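Capsular polysaccharide export system protein KpsC (Thermosulfurimonas dismutans, PDB 6MGB) transfers Kdo in beta linkage, probably from CMP-Kdo, to build the conserved glycolipid anchor of Gram-negative bacterial capsules. Local coordinates at residues Gly50-Ser53 with Thr54-Lys57; Leu122-Gln125 with Ala126-Ala129; Pro146-Arg149 with Gly150-Thr153; Glu183-Phe186 with Ala187-Glu191; Gly212-Ala215 with Arg216-Leu219. All coordinates share one frame; numbering follows the deposited sequence. Where two conformers were deposited one is given.

Contact 1: residues Gly50-Ser53 with Thr54-Lys57; sequences GYKS and TARK
The flat guanidinium of Arg-56 meets the carbonyl oxygen of Tyr-51 at its edge, while Lys-52 O and Ser-53 CA approach it obliquely. NE supplies the hydrogen bond, 3.1 Å from Tyr-51 O, and the oxygen lies only 6° out of the guanidinium plane. Seen from the acceptor the approach is less regular, because the donor stands above the carbonyl plane. A water bridges the same pair: it donates to Tyr-51 O and accepts from Arg-56 NH2, 2.6 Å away, so one carbonyl is gripped twice. The bend of the arginine at chi3 (-73°) folds the chain back toward the loop and lets NE face that oxygen. The residue was modelled in two conformers, so this grip is probably one of two alternatives.

Beneath it the helix starts. Lys-52 is the N-cap residue, and its carbonyl oxygen receives Arg-56 N at 3.0 Å, the first turn closing with a nearly straight bond (163°). Lys-57 N repeats the pattern to Ser-53 O. Lys-52 and Thr-54 run side by side, with Lys-52 CD 3.3 Å from Thr-54 OG1. On the inner side the methyl of Ala-55 presses on the loop, its CB 3.1 Å from the carbonyl oxygen of Gly-50, a residue whose positive phi favours glycine.

The contact thus joins the end of strand 45-49 to the start of helix 53-65. The Tyr-51 side chain packs on Tyr-100, Asp-101 and Leu-173, and Thr-54 touches Ser-15, just beyond strand 11-13 of the same sheet.

Contact 2: residues Leu122-Gln125 with Ala126-Ala129; sequences LMDQ and AERA
Between Gln-125 and Arg-128 runs a contact along one face of helix 120-135, of the kind that side chains three residues apart make on successive turns. The arginine folds back over its own helix: bends at chi2 (141°) and chi3 (51°) bring one guanidinium face over Gln-125 CA, which lies 3.8 Å from the plane and toward its rim. NH1 also packs on the methylene of the glutamine, 3.7 Å from Gln-125 CG. The amide and guanidinium planes are 70° apart, so the two groups do not stack. Arg-128 has a second modelled conformer, and this drape is probably not its sole position.

Backbone bonds hold the frame regular, the shortest, Ala-126 N to Leu-122 O, at 2.8 Å. On the outer side Asp-124 OD2 and Glu-127 OE1 stand 4.4 Å apart, a pairing of like charges that would probably be eased by solvent. One water does donate to Glu-127 OE1 and, weakly, to Asp-124 O.

The helix packs on two others. Leu-122, Met-123, Ala-126 and Glu-127 rest on helix 289-299, whereas Gln-125, Arg-128 and Ala-129 touch Phe-315 of helix 314-322, placing this segment against both C-terminal helices.

Contact 3: residues Pro146-Arg149 with Gly150-Thr153; sequences PVPR and GYFT
A type II beta turn from Pro-148, its first residue, to Tyr-151 reverses the chain in the loop that leads to strand 158-162. Its closing bond runs from Tyr-151 N to Pro-148 O, 3.2 Å long, with the donor above the carbonyl plane and not on a lone pair. A water links the same oxygen to Phe-152 N, 3.0 Å away, and so extends the closure by one residue. Gly-150 takes the third position of the turn at phi 95°, where a side chain would clash with the carbonyl oxygen of Arg-149.

Val-147 CG1 makes two of the apolar contacts: it sits in the corner formed by Tyr-151 CB and Phe-152 CE2, 3.9 Å from each, and the valine crosses both side chains at about a right angle. A chi1 of 172° puts this branch there, opposite the valine's own N. Pro-148 CG adds a looser contact, 4.2 Å from Tyr-151 CB. Tyr-151 in turn sets CD2 over the centre of the Phe-152 ring, 3.5 Å above its plane.

Outside the turn, Phe-152 meets the rings of Tyr-198, His-238 and Phe-239, and Tyr-151 meets Phe-230 edge-to-face. Glycine at the third position is characteristic of a type II turn, which here pins a surface loop to an aromatic cluster.

Contact 4: residues Glu183-Phe186 with Ala187-Glu191; sequences EMYF and AALEE
Tyr-185 carries CG anti to its backbone N (chi1 168°), and Leu-189 holds an unusual chi1 of -93°; together these torsions bring the leucine branches over the tyrosine ring. The motif is the i to i+4 pairing of an alpha-helix, here helix 180-191, which packs on the parallel sheet of the half of the GT-B fold that binds CMP. Leu-189 CD1 makes a CH-pi contact, 3.5 Å from the centroid of the Tyr-185 ring and 22° off its normal, displaced toward the CE1 side. The second branch, CD2, reaches the far end of the same ring, 3.6 Å from Tyr-185 OH.

Phe-186 lies beside Leu-189, pointing the same way, with CD1 4.1 Å from Leu-189 CD2. It also offers one ring face to its neighbour: Tyr-185 CD2 stands over the centre of the Phe-186 ring, while Phe-186 CE2 lies in the plane of the tyrosine ring. The tyrosine is thereby touched on a face by the leucine and at an edge by the phenylalanine. Replacing Tyr-185 by alanine takes away the ring under Leu-189, and CD1 would probably lose the face it rests on while CD2 kept the looser contact to Phe-186.

Inward, Tyr-185 and Ala-188 rest on Leu-161 of strand 158-162, and Met-184 and Ala-188 on Tyr-243 of strand 241-244, strands that lead toward the CMP-binding residues Asp-163 and Ser-247. Tyr-185 O is approached twice by the leucine: it receives Leu-189 N at 3.0 Å and has the methyl carbon Leu-189 CD1 3.2 Å away.

Contact 5: residues Gly212-Ala215 with Arg216-Leu219; sequences GYLA and RMKL
Gly-212 meets Arg-216 through its carbonyl, the oxygen lying 2.9 Å from Arg-216 CG, a tight approach of an aliphatic carbon to a backbone oxygen. Its own N is buried without a partner in the model, and a side chain at this position would be crowded by Ala-215 CB, so the absence of one lets the chain fold closely. At Tyr-213 the turn begins: the carbonyl oxygen accepts a weak hydrogen bond from Arg-216 N, and Met-217 CG packs 3.4 Å from it. The ring stacks on Phe-181 and meets Tyr-166.

Leu-214 carries the main side-chain contact. Its CD2 lies 3.8 Å from Met-217 SD, with the two side chains crossing at a slant and the methionine extended beyond CG, so that sulfur and terminal methyl pass alongside the leucine branch. Met-217 was modelled in two conformers, and the sulfur contact is therefore less certain than the backbone. There Leu-214 O receives Met-217 N at 3.1 Å, a bond bent to 147° with the donor far above the carbonyl plane. Both bonds join residues three apart and wind the chain into a compact turn. Leu-214 also packs on Phe-181 and Met-184 of helix 180-191.

Ala-215 completes the segment, touching Val-201 and Arg-227. Its N and that of Leu-214 donate to the two carboxylate oxygens of Asp-163, a residue that binds CMP; Tyr-213 N adds a weak bond. Successive backbone amides gripping one carboxylate form a second shell to the nucleotide site, in which this turn probably fixes how Asp-163 is held.

In the fold
The five contacts follow one another along the chain without overlap, each a local piece of the fold. Contact 1 belongs to the half of the GT-B fold built on the mixed sheet; contacts 3, 4 and 5 belong to the half built on the parallel sheet, which carries the CMP-binding residues. Contact 2, on helix 120-135, has its centre about 36 Å from that of contact 1, across the chain's centre. Only contacts 4 and 5 touch, about 14 Å apart between centres: Met-184 CE lies 3.9 Å from Leu-214 CD1, and Tyr-185 CZ packs on Leu-219 CD2. Helix 180-191 and the 212-219 turn thus pack together beside the nucleotide site, close to Asp-163, while contact 3 stands about 25 Å from contact 4 between centres.

Contact 1: residues Gly50-Ser53 with Thr54-Lys57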
# COMPACT_ATOMS: atom_id res chain seq x y z
N GLY A 50 7.08 10.41 -2.11
CA GLY A 50 5.89 10.70 -2.88
C GLY A 50 6.17 11.64 -4.03
O GLY A 50 7.24 11.63 -4.65
N TYR A 51 5.18 12.49 -4.32
CA TYR A 51 5.26 13.42 -5.44
C TYR A 51 5.06 14.86 -5.01
O TYR A 51 4.64 15.70 -5.81
CB TYR A 51 4.25 13.02 -6.52
CG TYR A 51 4.69 11.78 -7.26
CD1 TYR A 51 4.59 10.53 -6.68
CD2 TYR A 51 5.23 11.87 -8.53
CE1 TYR A 51 5.01 9.39 -7.34
CE2 TYR A 51 5.65 10.74 -9.21
CZ TYR A 51 5.54 9.51 -8.61
OH TYR A 51 5.95 8.37 -9.28
N LYS A 52 5.35 15.17 -3.75
CA LYS A 52 5.36 16.55 -3.28
C LYS A 52 6.45 17.34 -4.01
O LYS A 52 7.27 16.79 -4.75
CB LYS A 52 5.59 16.59 -1.77
CG LYS A 52 6.90 15.96 -1.33
CD LYS A 52 7.14 16.14 0.17
CE LYS A 52 6.09 15.43 1.00
NZ LYS A 52 6.40 15.51 2.46
N SER A 53 6.44 18.65 -3.79
CA SER A 53 7.37 19.54 -4.48
C SER A 53 8.81 19.09 -4.30
O SER A 53 9.55 18.92 -5.28
CB SER A 53 7.18 20.98 -3.99
OG SER A 53 7.82 21.90 -4.84
N THR A 54 9.24 18.90 -3.05
CA THR A 54 10.62 18.52 -2.79
C THR A 54 10.96 17.18 -3.43
O THR A 54 12.09 16.98 -3.90
CB THR A 54 10.90 18.46 -1.29
OG1 THR A 54 9.94 17.60 -0.66
CG2 THR A 54 10.83 19.85 -0.67
N ALA A 55 10.01 16.24 -3.46
CA ALA A 55 10.28 14.94 -4.06
C ALA A 55 10.53 15.06 -5.55
O ALA A 55 11.45 14.43 -6.09
CB ALA A 55 9.12 13.98 -3.78
N ARG A 56 9.73 15.87 -6.25
CA ARG A 56 9.92 16.05 -7.68
C ARG A 56 11.23 16.77 -7.98
O ARG A 56 11.82 16.56 -9.05
CB ARG A 56 8.73 16.81 -8.28
CG ARG A 56 7.52 15.93 -8.52
CD ARG A 56 6.34 16.69 -9.10
NE ARG A 56 5.70 17.57 -8.11
CZ ARG A 56 5.50 18.88 -8.26
NH1 ARG A 56 5.87 19.51 -9.36
NH2 ARG A 56 4.91 19.55 -7.28
N LYS A 57 11.70 17.62 -7.06
CA LYS A 57 13.02 18.22 -7.24
C LYS A 57 14.11 17.16 -7.12
O LYS A 57 15.08 17.18 -7.88
CB LYS A 57 13.25 19.33 -6.22
CG LYS A 57 14.59 20.04 -6.40
CD LYS A 57 14.88 21.06 -5.31
CE LYS A 57 16.21 21.75 -5.57
NZ LYS A 57 16.66 22.59 -4.42
O HOH W 1 3.45 18.21 -5.61

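Contact 2: residues Leu122-Gln125 with Ala126-Ala129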
# COMPACT_ATOMS: atom_id res chain seq x y z
N LEU A 122 11.27 -19.62 1.30
CA LEU A 122 10.56 -18.35 1.33
C LEU A 122 9.05 -18.57 1.34
O LEU A 122 8.33 -17.94 2.12
CB LEU A 122 10.96 -17.48 0.14
CG LEU A 122 10.21 -16.15 0.07
CD1 LEU A 122 10.68 -15.21 1.17
CD2 LEU A 122 10.34 -15.51 -1.29
N MET A 123 8.56 -19.46 0.48
CA MET A 123 7.13 -19.68 0.40
C MET A 123 6.58 -20.23 1.71
O MET A 123 5.43 -19.96 2.06
CB MET A 123 6.81 -20.63 -0.76
CG MET A 123 7.28 -20.11 -2.12
SD MET A 123 6.61 -18.49 -2.54
CE MET A 123 4.87 -18.85 -2.66
N ASP A 124 7.39 -21.00 2.45
CA ASP A 124 6.97 -21.43 3.78
C ASP A 124 6.85 -20.23 4.72
O ASP A 124 5.87 -20.12 5.47
CB ASP A 124 7.95 -22.45 4.35
CG ASP A 124 7.84 -23.80 3.66
OD1 ASP A 124 8.89 -24.47 3.50
OD2 ASP A 124 6.72 -24.18 3.26
N GLN A 125 7.84 -19.33 4.70
CA GLN A 125 7.73 -18.11 5.48
C GLN A 125 6.48 -17.33 5.11
O GLN A 125 5.76 -16.83 5.98
CB GLN A 125 8.97 -17.24 5.29
CG GLN A 125 10.25 -17.83 5.86
CD GLN A 125 11.42 -16.88 5.75
OE1 GLN A 125 11.30 -15.78 5.20
NE2 GLN A 125 12.57 -17.29 6.28
N ALA A 126 6.20 -17.20 3.80
CA ALA A 126 5.04 -16.45 3.36
C ALA A 126 3.75 -17.05 3.91
O ALA A 126 2.86 -16.32 4.36
CB ALA A 126 5.00 -16.39 1.83
N GLU A 127 3.63 -18.38 3.87
CA GLU A 127 2.46 -19.03 4.45
C GLU A 127 2.32 -18.69 5.93
O GLU A 127 1.22 -18.38 6.41
CB GLU A 127 2.56 -20.55 4.26
CG GLU A 127 2.36 -21.02 2.84
CD GLU A 127 2.37 -22.53 2.72
OE1 GLU A 127 2.43 -23.21 3.76
OE2 GLU A 127 2.32 -23.04 1.58
N ARG A 128 3.42 -18.74 6.67
CA ARG A 128 3.38 -18.45 8.10
C ARG A 128 2.94 -17.01 8.35
O ARG A 128 2.07 -16.75 9.18
CB ARG A 128 4.75 -18.72 8.72
CG ARG A 128 4.97 -20.16 9.16
CD ARG A 128 6.40 -20.61 8.86
NE ARG A 128 7.40 -19.69 9.38
CZ ARG A 128 8.68 -19.70 9.03
NH1 ARG A 128 9.13 -20.58 8.14
NH2 ARG A 128 9.52 -18.82 9.55
N ALA A 129 3.56 -16.06 7.65
CA ALA A 129 3.22 -14.66 7.86
C ALA A 129 1.78 -14.37 7.47
O ALA A 129 1.07 -13.63 8.17
CB ALA A 129 4.18 -13.77 7.07
O HOH W 2 4.21 -22.86 6.28

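Contact 3: residues Pro146-Arg149 with Gly150-Thr153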
# COMPACT_ATOMS: atom_id res chain seq x y z
N PRO A 146 -13.59 -3.72 16.46
CA PRO A 146 -14.31 -4.83 15.82
C PRO A 146 -15.69 -4.41 15.35
O PRO A 146 -16.30 -3.49 15.89
CB PRO A 146 -14.40 -5.89 16.92
CG PRO A 146 -13.38 -5.49 17.94
CD PRO A 146 -13.30 -4.01 17.88
N VAL A 147 -16.18 -5.10 14.32
CA VAL A 147 -17.55 -4.92 13.86
C VAL A 147 -18.45 -5.68 14.83
O VAL A 147 -18.33 -6.91 14.94
CB VAL A 147 -17.74 -5.41 12.42
CG1 VAL A 147 -19.22 -5.40 12.03
CG2 VAL A 147 -16.94 -4.54 11.46
N PRO A 148 -19.36 -5.01 15.54
CA PRO A 148 -20.20 -5.74 16.49
C PRO A 148 -21.17 -6.68 15.79
O PRO A 148 -21.62 -6.42 14.67
CB PRO A 148 -20.95 -4.61 17.22
CG PRO A 148 -21.02 -3.51 16.23
CD PRO A 148 -19.74 -3.59 15.44
N ARG A 149 -21.47 -7.78 16.47
CA ARG A 149 -22.49 -8.69 15.96
C ARG A 149 -23.84 -7.99 15.97
O ARG A 149 -24.17 -7.24 16.90
CB ARG A 149 -22.54 -9.96 16.80
CG ARG A 149 -23.42 -11.06 16.22
CD ARG A 149 -23.33 -12.33 17.05
NE ARG A 149 -24.64 -12.76 17.54
CZ ARG A 149 -25.28 -12.19 18.56
NH1 ARG A 149 -24.75 -11.16 19.20
NH2 ARG A 149 -26.46 -12.65 18.94
N GLY A 150 -24.63 -8.23 14.93
CA GLY A 150 -25.88 -7.53 14.73
C GLY A 150 -25.77 -6.32 13.82
O GLY A 150 -26.81 -5.80 13.39
N TYR A 151 -24.56 -5.85 13.53
CA TYR A 151 -24.39 -4.74 12.60
C TYR A 151 -24.90 -5.13 11.21
O TYR A 151 -25.60 -4.34 10.56
CB TYR A 151 -22.91 -4.34 12.54
CG TYR A 151 -22.66 -3.05 11.79
CD1 TYR A 151 -22.62 -1.83 12.45
CD2 TYR A 151 -22.44 -3.05 10.41
CE1 TYR A 151 -22.38 -0.65 11.77
CE2 TYR A 151 -22.21 -1.88 9.73
CZ TYR A 151 -22.18 -0.68 10.41
OH TYR A 151 -21.94 0.49 9.73
N PHE A 152 -24.55 -6.33 10.75
CA PHE A 152 -24.97 -6.82 9.45
C PHE A 152 -26.04 -7.89 9.61
O PHE A 152 -25.98 -8.71 10.53
CB PHE A 152 -23.78 -7.41 8.68
CG PHE A 152 -22.78 -6.39 8.24
CD1 PHE A 152 -23.10 -5.46 7.26
CD2 PHE A 152 -21.51 -6.35 8.80
CE1 PHE A 152 -22.17 -4.52 6.85
CE2 PHE A 152 -20.58 -5.41 8.39
CZ PHE A 152 -20.91 -4.49 7.42
N THR A 153 -27.02 -7.87 8.71
CA THR A 153 -28.06 -8.89 8.73
C THR A 153 -27.50 -10.21 8.21
O THR A 153 -26.83 -10.23 7.17
CB THR A 153 -29.25 -8.45 7.86
OG1 THR A 153 -29.79 -7.23 8.38
CG2 THR A 153 -30.34 -9.52 7.84
O HOH W 3 -22.50 -8.12 12.07

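Contact 4: residues Glu183-Phe186 with Ala187-Glu191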
# COMPACT_ATOMS: atom_id res chain seq x y z
N GLU A 183 -17.95 6.04 -11.60
CA GLU A 183 -18.20 4.87 -12.45
C GLU A 183 -18.24 3.60 -11.62
O GLU A 183 -19.09 2.73 -11.85
CB GLU A 183 -17.12 4.78 -13.53
CG GLU A 183 -17.34 3.67 -14.54
CD GLU A 183 -16.24 3.60 -15.58
OE1 GLU A 183 -15.13 4.10 -15.31
OE2 GLU A 183 -16.48 3.03 -16.67
N MET A 184 -17.32 3.46 -10.66
CA MET A 184 -17.31 2.28 -9.81
C MET A 184 -18.62 2.13 -9.06
O MET A 184 -19.15 1.02 -8.93
CB MET A 184 -16.14 2.36 -8.83
CG MET A 184 -16.00 1.15 -7.92
SD MET A 184 -14.56 1.26 -6.84
CE MET A 184 -15.11 2.50 -5.68
N TYR A 185 -19.16 3.23 -8.55
CA TYR A 185 -20.40 3.18 -7.80
C TYR A 185 -21.55 2.66 -8.67
O TYR A 185 -22.23 1.69 -8.31
CB TYR A 185 -20.73 4.56 -7.23
CG TYR A 185 -22.13 4.66 -6.69
CD1 TYR A 185 -22.47 4.08 -5.48
CD2 TYR A 185 -23.12 5.35 -7.38
CE1 TYR A 185 -23.75 4.17 -4.97
CE2 TYR A 185 -24.41 5.45 -6.88
CZ TYR A 185 -24.71 4.86 -5.67
OH TYR A 185 -25.99 4.95 -5.17
N PHE A 186 -21.77 3.30 -9.82
CA PHE A 186 -22.91 2.93 -10.64
C PHE A 186 -22.71 1.58 -11.31
O PHE A 186 -23.69 0.90 -11.62
CB PHE A 186 -23.18 4.03 -11.67
CG PHE A 186 -23.75 5.28 -11.08
CD1 PHE A 186 -25.08 5.32 -10.67
CD2 PHE A 186 -22.97 6.41 -10.91
CE1 PHE A 186 -25.61 6.46 -10.12
CE2 PHE A 186 -23.51 7.56 -10.35
CZ PHE A 186 -24.83 7.58 -9.95
N ALA A 187 -21.46 1.17 -11.52
CA ALA A 187 -21.20 -0.19 -11.99
C ALA A 187 -21.60 -1.21 -10.94
O ALA A 187 -22.16 -2.27 -11.27
CB ALA A 187 -19.73 -0.34 -12.37
N ALA A 188 -21.31 -0.93 -9.66
CA ALA A 188 -21.72 -1.83 -8.60
C ALA A 188 -23.24 -1.91 -8.50
O ALA A 188 -23.80 -3.00 -8.33
CB ALA A 188 -21.12 -1.37 -7.27
N LEU A 189 -23.92 -0.77 -8.60
CA LEU A 189 -25.38 -0.77 -8.61
C LEU A 189 -25.92 -1.67 -9.72
O LEU A 189 -26.80 -2.51 -9.48
CB LEU A 189 -25.91 0.66 -8.80
CG LEU A 189 -26.22 1.46 -7.54
CD1 LEU A 189 -24.98 1.66 -6.71
CD2 LEU A 189 -26.86 2.79 -7.91
N GLU A 190 -25.41 -1.50 -10.94
CA GLU A 190 -25.95 -2.23 -12.07
C GLU A 190 -25.70 -3.73 -11.94
O GLU A 190 -26.54 -4.54 -12.34
CB GLU A 190 -25.35 -1.70 -13.37
CG GLU A 190 -25.95 -2.31 -14.62
CD GLU A 190 -25.43 -1.65 -15.89
OE1 GLU A 190 -24.45 -2.17 -16.46
OE2 GLU A 190 -26.00 -0.62 -16.30
N GLU A 191 -24.55 -4.11 -11.39
CA GLU A 191 -24.20 -5.52 -11.29
C GLU A 191 -24.86 -6.23 -10.12
O GLU A 191 -25.02 -7.45 -10.17
CB GLU A 191 -22.68 -5.66 -11.18
CG GLU A 191 -22.20 -7.05 -10.79
CD GLU A 191 -22.69 -8.13 -11.74
OE1 GLU A 191 -23.03 -7.80 -12.89
OE2 GLU A 191 -22.73 -9.31 -11.33

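Contact 5: residues Gly212-Ala215 with Arg216-Leu219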
# COMPACT_ATOMS: atom_id res chain seq x y z
N GLY A 212 -12.59 12.74 0.94
CA GLY A 212 -12.73 11.50 0.20
C GLY A 212 -13.42 11.71 -1.14
O GLY A 212 -13.99 12.76 -1.42
N TYR A 213 -13.35 10.67 -1.97
CA TYR A 213 -14.02 10.71 -3.26
C TYR A 213 -15.50 10.39 -3.10
O TYR A 213 -16.36 11.23 -3.37
CB TYR A 213 -13.36 9.73 -4.23
CG TYR A 213 -11.90 10.03 -4.53
CD1 TYR A 213 -11.56 10.92 -5.54
CD2 TYR A 213 -10.88 9.41 -3.83
CE1 TYR A 213 -10.23 11.19 -5.83
CE2 TYR A 213 -9.55 9.67 -4.11
CZ TYR A 213 -9.23 10.56 -5.11
OH TYR A 213 -7.91 10.83 -5.39
N LEU A 214 -15.81 9.17 -2.67
CA LEU A 214 -17.21 8.78 -2.47
C LEU A 214 -17.83 9.49 -1.28
O LEU A 214 -19.04 9.72 -1.26
CB LEU A 214 -17.31 7.27 -2.30
CG LEU A 214 -16.87 6.42 -3.50
CD1 LEU A 214 -16.76 4.96 -3.10
CD2 LEU A 214 -17.83 6.59 -4.66
N ALA A 215 -17.01 9.84 -0.28
CA ALA A 215 -17.55 10.45 0.93
C ALA A 215 -18.17 11.82 0.64
O ALA A 215 -19.06 12.25 1.38
CB ALA A 215 -16.44 10.58 1.98
N ARG A 216 -17.71 12.50 -0.41
CA ARG A 216 -18.24 13.81 -0.77
C ARG A 216 -19.43 13.74 -1.72
O ARG A 216 -20.10 14.76 -1.92
CB ARG A 216 -17.15 14.66 -1.43
CG ARG A 216 -15.88 14.80 -0.60
CD ARG A 216 -16.06 15.63 0.65
NE ARG A 216 -16.30 17.05 0.39
CZ ARG A 216 -16.27 17.99 1.32
NH1 ARG A 216 -16.00 17.64 2.57
NH2 ARG A 216 -16.52 19.26 1.02
N MET A 217 -19.70 12.58 -2.30
CA MET A 217 -20.81 12.46 -3.24
C MET A 217 -22.14 12.37 -2.50
O MET A 217 -22.20 11.97 -1.33
CB MET A 217 -20.64 11.22 -4.12
CG MET A 217 -19.39 11.21 -4.97
SD MET A 217 -19.34 9.75 -6.02
CE MET A 217 -17.68 9.88 -6.70
N LYS A 218 -23.20 12.74 -3.20
CA LYS A 218 -24.57 12.57 -2.72
C LYS A 218 -25.10 11.29 -3.37
O LYS A 218 -25.50 11.30 -4.54
CB LYS A 218 -25.44 13.77 -3.06
CG LYS A 218 -25.15 15.02 -2.25
CD LYS A 218 -26.11 16.13 -2.62
CE LYS A 218 -25.82 17.41 -1.84
NZ LYS A 218 -26.72 18.52 -2.25
N LEU A 219 -25.08 10.20 -2.62
CA LEU A 219 -25.51 8.90 -3.11
C LEU A 219 -26.95 8.63 -2.71
O LEU A 219 -27.53 9.31 -1.86
CB LEU A 219 -24.58 7.80 -2.58
CG LEU A 219 -23.09 8.05 -2.78
CD1 LEU A 219 -22.27 6.97 -2.09
CD2 LEU A 219 -22.74 8.11 -4.26
O HOH W 4 -21.47 10.27 0.21